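PDB 2FNU: UDP-4-amino-4,6-dideoxy-N-acetyl-beta-L-altrosamine transaminase from Helicobacter pylori, which catalyses the PLP-dependent transamination of a UDP-linked 4-keto sugar, with L-glutamate as amino donor, in the second step of pseudaminic acid biosynthesis. Local coordinates for residues V128-K133 against N283-I288; L159-Q164 against D279-H284. All coordinates share one frame; numbering follows the deposited sequence.

Contact 1 (V128-K133 against N283-I288); sequences VDYAGK and NHLYPI
A131 pushes its methyl group between two side chains of the 283-288 segment: CB lies 3.8 Å from both L285 CB and P287 CG. The branched end of L285 lies over the alanine backbone, with CD1 4.1 Å from A131 CA. P287 also meets Y130, its CG approaching ring atom CE1 obliquely, at 3.9 Å. A131 O is 3.2 Å from H284 N.

Behind this apolar patch, the turn is tied by G132 N to D129 O at 3.1 Å and by K133 N to Y130 O. Y130 carries its ring anti to the backbone N (chi1 178°), which sends the hydroxyl out to the carbonyl O of H315, a substrate-binding residue. A131 N is held by H157 ND1, while H284 touches K183, the lysine that holds the cofactor in the resting enzyme but is not linked to it here.

The turn follows strand 122-128 of the seven-stranded mixed sheet that marks the large domain of fold type I PLP enzymes, this DegT/DnrJ/EryC1 family included, and leads toward helix 137-146; the opposing segment enters strand 286-290, the middle of a three-stranded antiparallel sheet in which the adjacent strand 344-347 also touches Y130, L285 and P287.

Contact 2 (L159-Q164 against D279-H284); sequences LGSEYQ and DKSSNH
Direct hydrogen bonds join S161, E162 and Q164 to the facing S282, K280 and D279, in that order along two chains running oppositely. S282 N donates a hydrogen bond to S161 OG at 2.8 Å; the hydroxyl is placed by chi1 -61°, beside its own backbone N, and probably also bonds to G132 O. Next comes the backbone pair E162 N to K280 O, 2.9 Å. Then Q164 N reaches D279 OD2 at 2.8 Å, approaching from above the carboxylate plane. D279 OD1 accepts from N165 N, so the carboxylate grips two successive backbone amides at the end of strand 162-163.

That strand pairs with 166-167 as a small antiparallel hairpin, and the carboxylate sits at its turn. The facing segment is irregular: S281 OG accepts from N283 N at 3.0 Å, an ST turn, and S282 OG bonds to H157 O.

Water carries much of the remaining polar contact. One molecule donates to both E162 O and K280 O. A second donates to E162 OE1 and to D279 OD1, probably easing the proximity of two acidic groups, and accepts from K280 N. E162 OE2 and K280 NZ, 4.2 Å apart, are too far for a direct salt bridge, and a third water spans them.

Nonpolar contact adds to this. The side chains of E162 and K280 run alongside each other, both extended beyond CG, with E162 OE2 3.9 Å from K280 CD. At the buried end, S282 CB sits 3.4 Å from L159 O.

The chain passing through 279-288 serves both contacts, which share N283 and H284 and have centres about 9 Å apart. Contact 1 is wholly buried and mostly apolar, set beside residues of the cofactor and substrate sites. Contact 2 is partly buried: its serine end is inside, whereas its charged end, with E162, D279 and K280, reaches solvent and relies on hydrogen bonds and bridging waters. The probable G132-S161 bond joins the two, and G132 CA packs on S282 OG. Contact 1 sets the loop that follows strand 122-128 of the large sheet against the entry to strand 286-290 of the three-stranded one; contact 2 sets the hairpin strand against the loop preceding 286-290.

Contact 1 (V128-K133 against N283-I288)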
ATOM      1  N   VAL B 128     -11.912   3.334 -18.777  1.00 11.67           N
ATOM      2  CA  VAL B 128     -10.550   3.836 -18.583  1.00 12.17           C
ATOM      3  C   VAL B 128     -10.308   4.979 -19.570  1.00 11.19           C
ATOM      4  O   VAL B 128     -10.604   4.850 -20.769  1.00 12.83           O
ATOM      5  CB  VAL B 128      -9.527   2.722 -18.885  1.00 11.41           C
ATOM      6  CG1 VAL B 128      -8.081   3.262 -18.878  1.00 11.83           C
ATOM      7  CG2 VAL B 128      -9.690   1.603 -17.861  1.00 13.38           C
ATOM      8  N   ASP B 129      -9.752   6.089 -19.083  1.00 11.35           N
ATOM      9  CA  ASP B 129      -9.432   7.214 -19.965  1.00 10.94           C
ATOM     10  C   ASP B 129      -8.050   6.926 -20.530  1.00 12.52           C
ATOM     11  O   ASP B 129      -7.025   7.299 -19.948  1.00 13.15           O
ATOM     12  CB  ASP B 129      -9.468   8.516 -19.176  1.00  9.70           C
ATOM     13  CG  ASP B 129     -10.816   8.760 -18.532  1.00 15.16           C
ATOM     14  OD1 ASP B 129     -11.855   8.523 -19.199  1.00 15.06           O
ATOM     15  OD2 ASP B 129     -10.845   9.158 -17.352  1.00 16.28           O
ATOM     16  N   TYR B 130      -8.021   6.229 -21.665  1.00 12.03           N
ATOM     17  CA  TYR B 130      -6.756   5.756 -22.205  1.00 12.37           C
ATOM     18  C   TYR B 130      -5.873   6.919 -22.650  1.00  9.75           C
ATOM     19  O   TYR B 130      -6.301   7.768 -23.441  1.00 12.26           O
ATOM     20  CB  TYR B 130      -7.017   4.809 -23.379  1.00 12.45           C
ATOM     21  CG  TYR B 130      -5.745   4.316 -24.027  1.00 12.62           C
ATOM     22  CD1 TYR B 130      -5.182   5.008 -25.094  1.00 14.90           C
ATOM     23  CD2 TYR B 130      -5.113   3.174 -23.566  1.00 12.87           C
ATOM     24  CE1 TYR B 130      -4.014   4.580 -25.693  1.00 12.69           C
ATOM     25  CE2 TYR B 130      -3.934   2.722 -24.157  1.00 12.35           C
ATOM     26  CZ  TYR B 130      -3.392   3.443 -25.212  1.00 12.96           C
ATOM     27  OH  TYR B 130      -2.234   3.006 -25.822  1.00 13.72           O
ATOM     28  N   ALA B 131      -4.624   6.912 -22.151  1.00 12.06           N
ATOM     29  CA  ALA B 131      -3.617   7.938 -22.450  1.00 11.77           C
ATOM     30  C   ALA B 131      -3.940   9.296 -21.857  1.00 12.95           C
ATOM     31  O   ALA B 131      -3.203  10.255 -22.080  1.00 13.49           O
ATOM     32  CB  ALA B 131      -3.351   8.058 -23.979  1.00 12.52           C
ATOM     33  N   GLY B 132      -5.030   9.365 -21.088  1.00 12.84           N
ATOM     34  CA  GLY B 132      -5.551  10.636 -20.597  1.00 13.29           C
ATOM     35  C   GLY B 132      -6.767  11.145 -21.328  1.00 15.12           C
ATOM     36  O   GLY B 132      -7.398  12.103 -20.883  1.00 14.62           O
ATOM     37  N   LYS B 133      -7.139  10.508 -22.434  1.00 12.85           N
ATOM     38  CA  LYS B 133      -8.289  10.983 -23.199  1.00 12.56           C
ATOM     39  C   LYS B 133      -9.584  10.523 -22.535  1.00 13.13           C
ATOM     40  O   LYS B 133      -9.818   9.324 -22.369  1.00 13.80           O
ATOM     41  CB  LYS B 133      -8.229  10.467 -24.635  1.00 14.16           C
ATOM     42  CG  LYS B 133      -9.388  10.983 -25.483  1.00 14.13           C
ATOM     43  CD  LYS B 133      -9.324  10.414 -26.898  1.00 15.42           C
ATOM     44  CE  LYS B 133     -10.257  11.149 -27.834  1.00 15.87           C
ATOM     45  NZ  LYS B 133     -10.044  10.641 -29.235  1.00 17.23           N
ATOM     46  N   ASN B 283      -2.236  14.123 -21.454  1.00 11.46           N
ATOM     47  CA  ASN B 283      -1.109  13.688 -22.289  1.00 11.20           C
ATOM     48  C   ASN B 283      -0.175  12.758 -21.527  1.00 14.25           C
ATOM     49  O   ASN B 283       1.044  12.859 -21.642  1.00 14.84           O
ATOM     50  CB  ASN B 283      -0.301  14.883 -22.828  1.00 12.41           C
ATOM     51  CG  ASN B 283      -1.098  15.737 -23.792  1.00 17.13           C
ATOM     52  OD1 ASN B 283      -1.226  16.962 -23.618  1.00 21.91           O
ATOM     53  ND2 ASN B 283      -1.648  15.102 -24.806  1.00 17.03           N
ATOM     54  N   HIS B 284      -0.753  11.853 -20.732  1.00 12.69           N
ATOM     55  CA  HIS B 284       0.090  10.870 -20.054  1.00 11.70           C
ATOM     56  C   HIS B 284       0.923  10.065 -21.046  1.00 14.23           C
ATOM     57  O   HIS B 284       2.126   9.811 -20.794  1.00 13.57           O
ATOM     58  CB  HIS B 284      -0.732   9.940 -19.147  1.00 12.15           C
ATOM     59  CG  HIS B 284       0.069   8.814 -18.598  1.00 12.49           C
ATOM     60  ND1 HIS B 284       1.270   9.011 -17.943  1.00 14.51           N
ATOM     61  CD2 HIS B 284      -0.125   7.477 -18.638  1.00 14.75           C
ATOM     62  CE1 HIS B 284       1.781   7.837 -17.607  1.00 14.60           C
ATOM     63  NE2 HIS B 284       0.956   6.891 -18.019  1.00 14.97           N
ATOM     64  N   LEU B 285       0.275   9.637 -22.138  1.00 13.10           N
ATOM     65  CA  LEU B 285       0.962   8.919 -23.227  1.00 11.56           C
ATOM     66  C   LEU B 285       0.865   9.699 -24.519  1.00 12.63           C
ATOM     67  O   LEU B 285      -0.070  10.507 -24.692  1.00 12.88           O
ATOM     68  CB  LEU B 285       0.353   7.536 -23.483  1.00 12.85           C
ATOM     69  CG  LEU B 285       0.214   6.562 -22.312  1.00 13.68           C
ATOM     70  CD1 LEU B 285      -0.550   5.278 -22.709  1.00 13.22           C
ATOM     71  CD2 LEU B 285       1.584   6.196 -21.760  1.00 13.17           C
ATOM     72  N   TYR B 286       1.798   9.425 -25.431  1.00 11.51           N
ATOM     73  CA  TYR B 286       1.680   9.892 -26.816  1.00 11.32           C
ATOM     74  C   TYR B 286       1.646   8.634 -27.692  1.00 12.73           C
ATOM     75  O   TYR B 286       2.705   8.112 -28.062  1.00 13.46           O
ATOM     76  CB  TYR B 286       2.874  10.777 -27.221  1.00  9.86           C
ATOM     77  CG  TYR B 286       2.702  11.349 -28.601  1.00 12.32           C
ATOM     78  CD1 TYR B 286       2.053  12.574 -28.787  1.00 12.08           C
ATOM     79  CD2 TYR B 286       3.132  10.639 -29.727  1.00 12.13           C
ATOM     80  CE1 TYR B 286       1.872  13.113 -30.077  1.00 12.83           C
ATOM     81  CE2 TYR B 286       2.937  11.159 -31.001  1.00 12.38           C
ATOM     82  CZ  TYR B 286       2.316  12.388 -31.164  1.00 14.22           C
ATOM     83  OH  TYR B 286       2.126  12.913 -32.426  1.00 13.74           O
ATOM     84  N   PRO B 287       0.444   8.089 -27.949  1.00 11.63           N
ATOM     85  CA  PRO B 287       0.318   6.874 -28.764  1.00 12.59           C
ATOM     86  C   PRO B 287       0.368   7.139 -30.256  1.00 13.55           C
ATOM     87  O   PRO B 287      -0.221   8.114 -30.747  1.00 13.62           O
ATOM     88  CB  PRO B 287      -1.091   6.339 -28.412  1.00 12.53           C
ATOM     89  CG  PRO B 287      -1.548   7.162 -27.221  1.00 13.77           C
ATOM     90  CD  PRO B 287      -0.851   8.498 -27.376  1.00 12.53           C
ATOM     91  N   ILE B 288       1.058   6.248 -30.965  1.00 13.67           N
ATOM     92  CA  ILE B 288       0.933   6.208 -32.420  1.00 13.31           C
ATOM     93  C   ILE B 288       0.422   4.822 -32.811  1.00 15.29           C
ATOM     94  O   ILE B 288       0.716   3.832 -32.114  1.00 14.59           O
ATOM     95  CB  ILE B 288       2.278   6.513 -33.146  1.00 14.43           C
ATOM     96  CG1 ILE B 288       3.331   5.436 -32.818  1.00 13.51           C
ATOM     97  CG2 ILE B 288       2.765   7.928 -32.818  1.00 15.57           C
ATOM     98  CD1 ILE B 288       4.658   5.594 -33.609  1.00 13.98           C
TER

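Contact 2 (L159-Q164 against D279-H284)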
ATOM      1  N   LEU B 159      -5.449  12.752 -14.700  1.00 12.71           N
ATOM      2  CA  LEU B 159      -5.527  13.961 -13.870  1.00 11.25           C
ATOM      3  C   LEU B 159      -5.255  15.210 -14.722  1.00 13.30           C
ATOM      4  O   LEU B 159      -4.186  15.354 -15.343  1.00 14.18           O
ATOM      5  CB  LEU B 159      -4.572  13.887 -12.687  1.00 12.49           C
ATOM      6  CG  LEU B 159      -4.743  15.065 -11.711  1.00 14.38           C
ATOM      7  CD1 LEU B 159      -5.962  14.899 -10.834  1.00 16.90           C
ATOM      8  CD2 LEU B 159      -3.484  15.188 -10.882  1.00 17.73           C
ATOM      9  N   GLY B 160      -6.239  16.106 -14.741  1.00 12.80           N
ATOM     10  CA  GLY B 160      -6.136  17.322 -15.540  1.00 12.65           C
ATOM     11  C   GLY B 160      -6.855  17.240 -16.878  1.00 13.89           C
ATOM     12  O   GLY B 160      -7.097  18.262 -17.529  1.00 15.37           O
ATOM     13  N   SER B 161      -7.187  16.025 -17.315  1.00 12.07           N
ATOM     14  CA  SER B 161      -7.970  15.860 -18.542  1.00 12.13           C
ATOM     15  C   SER B 161      -9.375  16.410 -18.377  1.00 12.45           C
ATOM     16  O   SER B 161      -9.890  16.477 -17.256  1.00 13.79           O
ATOM     17  CB  SER B 161      -8.050  14.382 -18.942  1.00 14.46           C
ATOM     18  OG  SER B 161      -6.746  13.873 -19.182  1.00 13.37           O
ATOM     19  N   GLU B 162      -9.980  16.783 -19.514  1.00 12.33           N
ATOM     20  CA  GLU B 162     -11.323  17.390 -19.540  1.00 12.58           C
ATOM     21  C   GLU B 162     -12.287  16.671 -20.482  1.00 13.58           C
ATOM     22  O   GLU B 162     -11.888  15.980 -21.431  1.00 13.54           O
ATOM     23  CB  GLU B 162     -11.225  18.862 -19.952  1.00 14.80           C
ATOM     24  CG  GLU B 162     -10.461  19.683 -18.917  1.00 11.55           C
ATOM     25  CD  GLU B 162     -10.315  21.162 -19.281  1.00 16.53           C
ATOM     26  OE1 GLU B 162     -10.896  21.633 -20.293  1.00 17.34           O
ATOM     27  OE2 GLU B 162      -9.582  21.858 -18.544  1.00 20.80           O
ATOM     28  N   TYR B 163     -13.570  16.869 -20.213  1.00 12.58           N
ATOM     29  CA  TYR B 163     -14.632  16.451 -21.114  1.00 11.60           C
ATOM     30  C   TYR B 163     -15.595  17.631 -21.126  1.00 13.65           C
ATOM     31  O   TYR B 163     -16.064  18.071 -20.072  1.00 13.10           O
ATOM     32  CB  TYR B 163     -15.304  15.199 -20.574  1.00 12.34           C
ATOM     33  CG  TYR B 163     -16.527  14.781 -21.362  1.00 17.19           C
ATOM     34  CD1 TYR B 163     -17.804  15.194 -20.969  1.00 17.77           C
ATOM     35  CD2 TYR B 163     -16.411  13.963 -22.485  1.00 15.97           C
ATOM     36  CE1 TYR B 163     -18.941  14.806 -21.682  1.00 19.96           C
ATOM     37  CE2 TYR B 163     -17.558  13.574 -23.214  1.00 18.40           C
ATOM     38  CZ  TYR B 163     -18.801  13.999 -22.793  1.00 21.84           C
ATOM     39  OH  TYR B 163     -19.937  13.616 -23.479  1.00 22.99           O
ATOM     40  N   GLN B 164     -15.852  18.165 -22.321  1.00 14.01           N
ATOM     41  CA  GLN B 164     -16.720  19.335 -22.461  1.00 15.25           C
ATOM     42  C   GLN B 164     -16.317  20.447 -21.475  1.00 13.38           C
ATOM     43  O   GLN B 164     -17.145  21.037 -20.780  1.00 15.41           O
ATOM     44  CB  GLN B 164     -18.195  18.928 -22.379  1.00 15.40           C
ATOM     45  CG  GLN B 164     -18.609  18.067 -23.580  1.00 20.04           C
ATOM     46  CD  GLN B 164     -20.034  17.550 -23.497  1.00 27.75           C
ATOM     47  OE1 GLN B 164     -20.806  17.923 -22.603  1.00 36.74           O
ATOM     48  NE2 GLN B 164     -20.392  16.672 -24.436  1.00 38.19           N
ATOM     49  N   ASP B 279     -10.900  17.630 -26.490  1.00 17.43           N
ATOM     50  CA  ASP B 279     -10.806  18.316 -25.205  1.00 16.29           C
ATOM     51  C   ASP B 279      -9.368  18.231 -24.733  1.00 15.30           C
ATOM     52  O   ASP B 279      -8.574  17.431 -25.258  1.00 16.49           O
ATOM     53  CB  ASP B 279     -11.704  17.664 -24.145  1.00 17.20           C
ATOM     54  CG  ASP B 279     -13.097  18.292 -24.076  1.00 21.04           C
ATOM     55  OD1 ASP B 279     -13.238  19.476 -23.634  1.00 22.44           O
ATOM     56  OD2 ASP B 279     -14.048  17.574 -24.422  1.00 20.20           O
ATOM     57  N   LYS B 280      -9.028  19.058 -23.753  1.00 14.23           N
ATOM     58  CA  LYS B 280      -7.698  19.000 -23.138  1.00 14.70           C
ATOM     59  C   LYS B 280      -7.463  17.631 -22.527  1.00 15.77           C
ATOM     60  O   LYS B 280      -8.356  17.071 -21.878  1.00 17.88           O
ATOM     61  CB  LYS B 280      -7.567  20.034 -22.040  1.00 15.26           C
ATOM     62  CG  LYS B 280      -7.414  21.456 -22.504  1.00 17.84           C
ATOM     63  CD  LYS B 280      -6.872  22.270 -21.320  1.00 31.29           C
ATOM     64  CE  LYS B 280      -7.124  23.748 -21.421  1.00 46.11           C
ATOM     65  NZ  LYS B 280      -6.620  24.377 -20.158  1.00 39.66           N
ATOM     66  N   SER B 281      -6.268  17.081 -22.757  1.00 15.10           N
ATOM     67  CA  SER B 281      -5.868  15.791 -22.186  1.00 14.38           C
ATOM     68  C   SER B 281      -4.636  15.973 -21.322  1.00 11.09           C
ATOM     69  O   SER B 281      -3.810  16.866 -21.573  1.00 14.24           O
ATOM     70  CB  SER B 281      -5.523  14.784 -23.297  1.00 16.51           C
ATOM     71  OG  SER B 281      -4.827  13.634 -22.793  1.00 18.86           O
ATOM     72  N   SER B 282      -4.501  15.096 -20.321  1.00 11.48           N
ATOM     73  CA  SER B 282      -3.309  15.084 -19.481  1.00 11.74           C
ATOM     74  C   SER B 282      -2.056  14.772 -20.309  1.00 12.16           C
ATOM     75  O   SER B 282      -0.937  15.072 -19.895  1.00 13.76           O
ATOM     76  CB  SER B 282      -3.474  14.006 -18.413  1.00 12.15           C
ATOM     77  OG  SER B 282      -3.470  12.722 -19.032  1.00 12.68           O
ATOM     78  N   ASN B 283      -2.236  14.123 -21.454  1.00 11.46           N
ATOM     79  CA  ASN B 283      -1.109  13.688 -22.289  1.00 11.20           C
ATOM     80  C   ASN B 283      -0.175  12.758 -21.527  1.00 14.25           C
ATOM     81  O   ASN B 283       1.044  12.859 -21.642  1.00 14.84           O
ATOM     82  CB  ASN B 283      -0.301  14.883 -22.828  1.00 12.41           C
ATOM     83  CG  ASN B 283      -1.098  15.737 -23.792  1.00 17.13           C
ATOM     84  OD1 ASN B 283      -1.226  16.962 -23.618  1.00 21.91           O
ATOM     85  ND2 ASN B 283      -1.648  15.102 -24.806  1.00 17.03           N
ATOM     86  N   HIS B 284      -0.753  11.853 -20.732  1.00 12.69           N
ATOM     87  CA  HIS B 284       0.090  10.870 -20.054  1.00 11.70           C
ATOM     88  C   HIS B 284       0.923  10.065 -21.046  1.00 14.23           C
ATOM     89  O   HIS B 284       2.126   9.811 -20.794  1.00 13.57           O
ATOM     90  CB  HIS B 284      -0.732   9.940 -19.147  1.00 12.15           C
ATOM     91  CG  HIS B 284       0.069   8.814 -18.598  1.00 12.49           C
ATOM     92  ND1 HIS B 284       1.270   9.011 -17.943  1.00 14.51           N
ATOM     93  CD2 HIS B 284      -0.125   7.477 -18.638  1.00 14.75           C
ATOM     94  CE1 HIS B 284       1.781   7.837 -17.607  1.00 14.60           C
ATOM     95  NE2 HIS B 284       0.956   6.891 -18.019  1.00 14.97           N
TER
HETATM   96  O   HOH W   1     -10.013  14.360 -22.588  1.00 16.25           O
HETATM   97  O   HOH W   2     -11.023  20.911 -22.939  1.00 16.27           O
HETATM   98  O   HOH W   3      -8.965  24.255 -18.657  1.00 29.41           O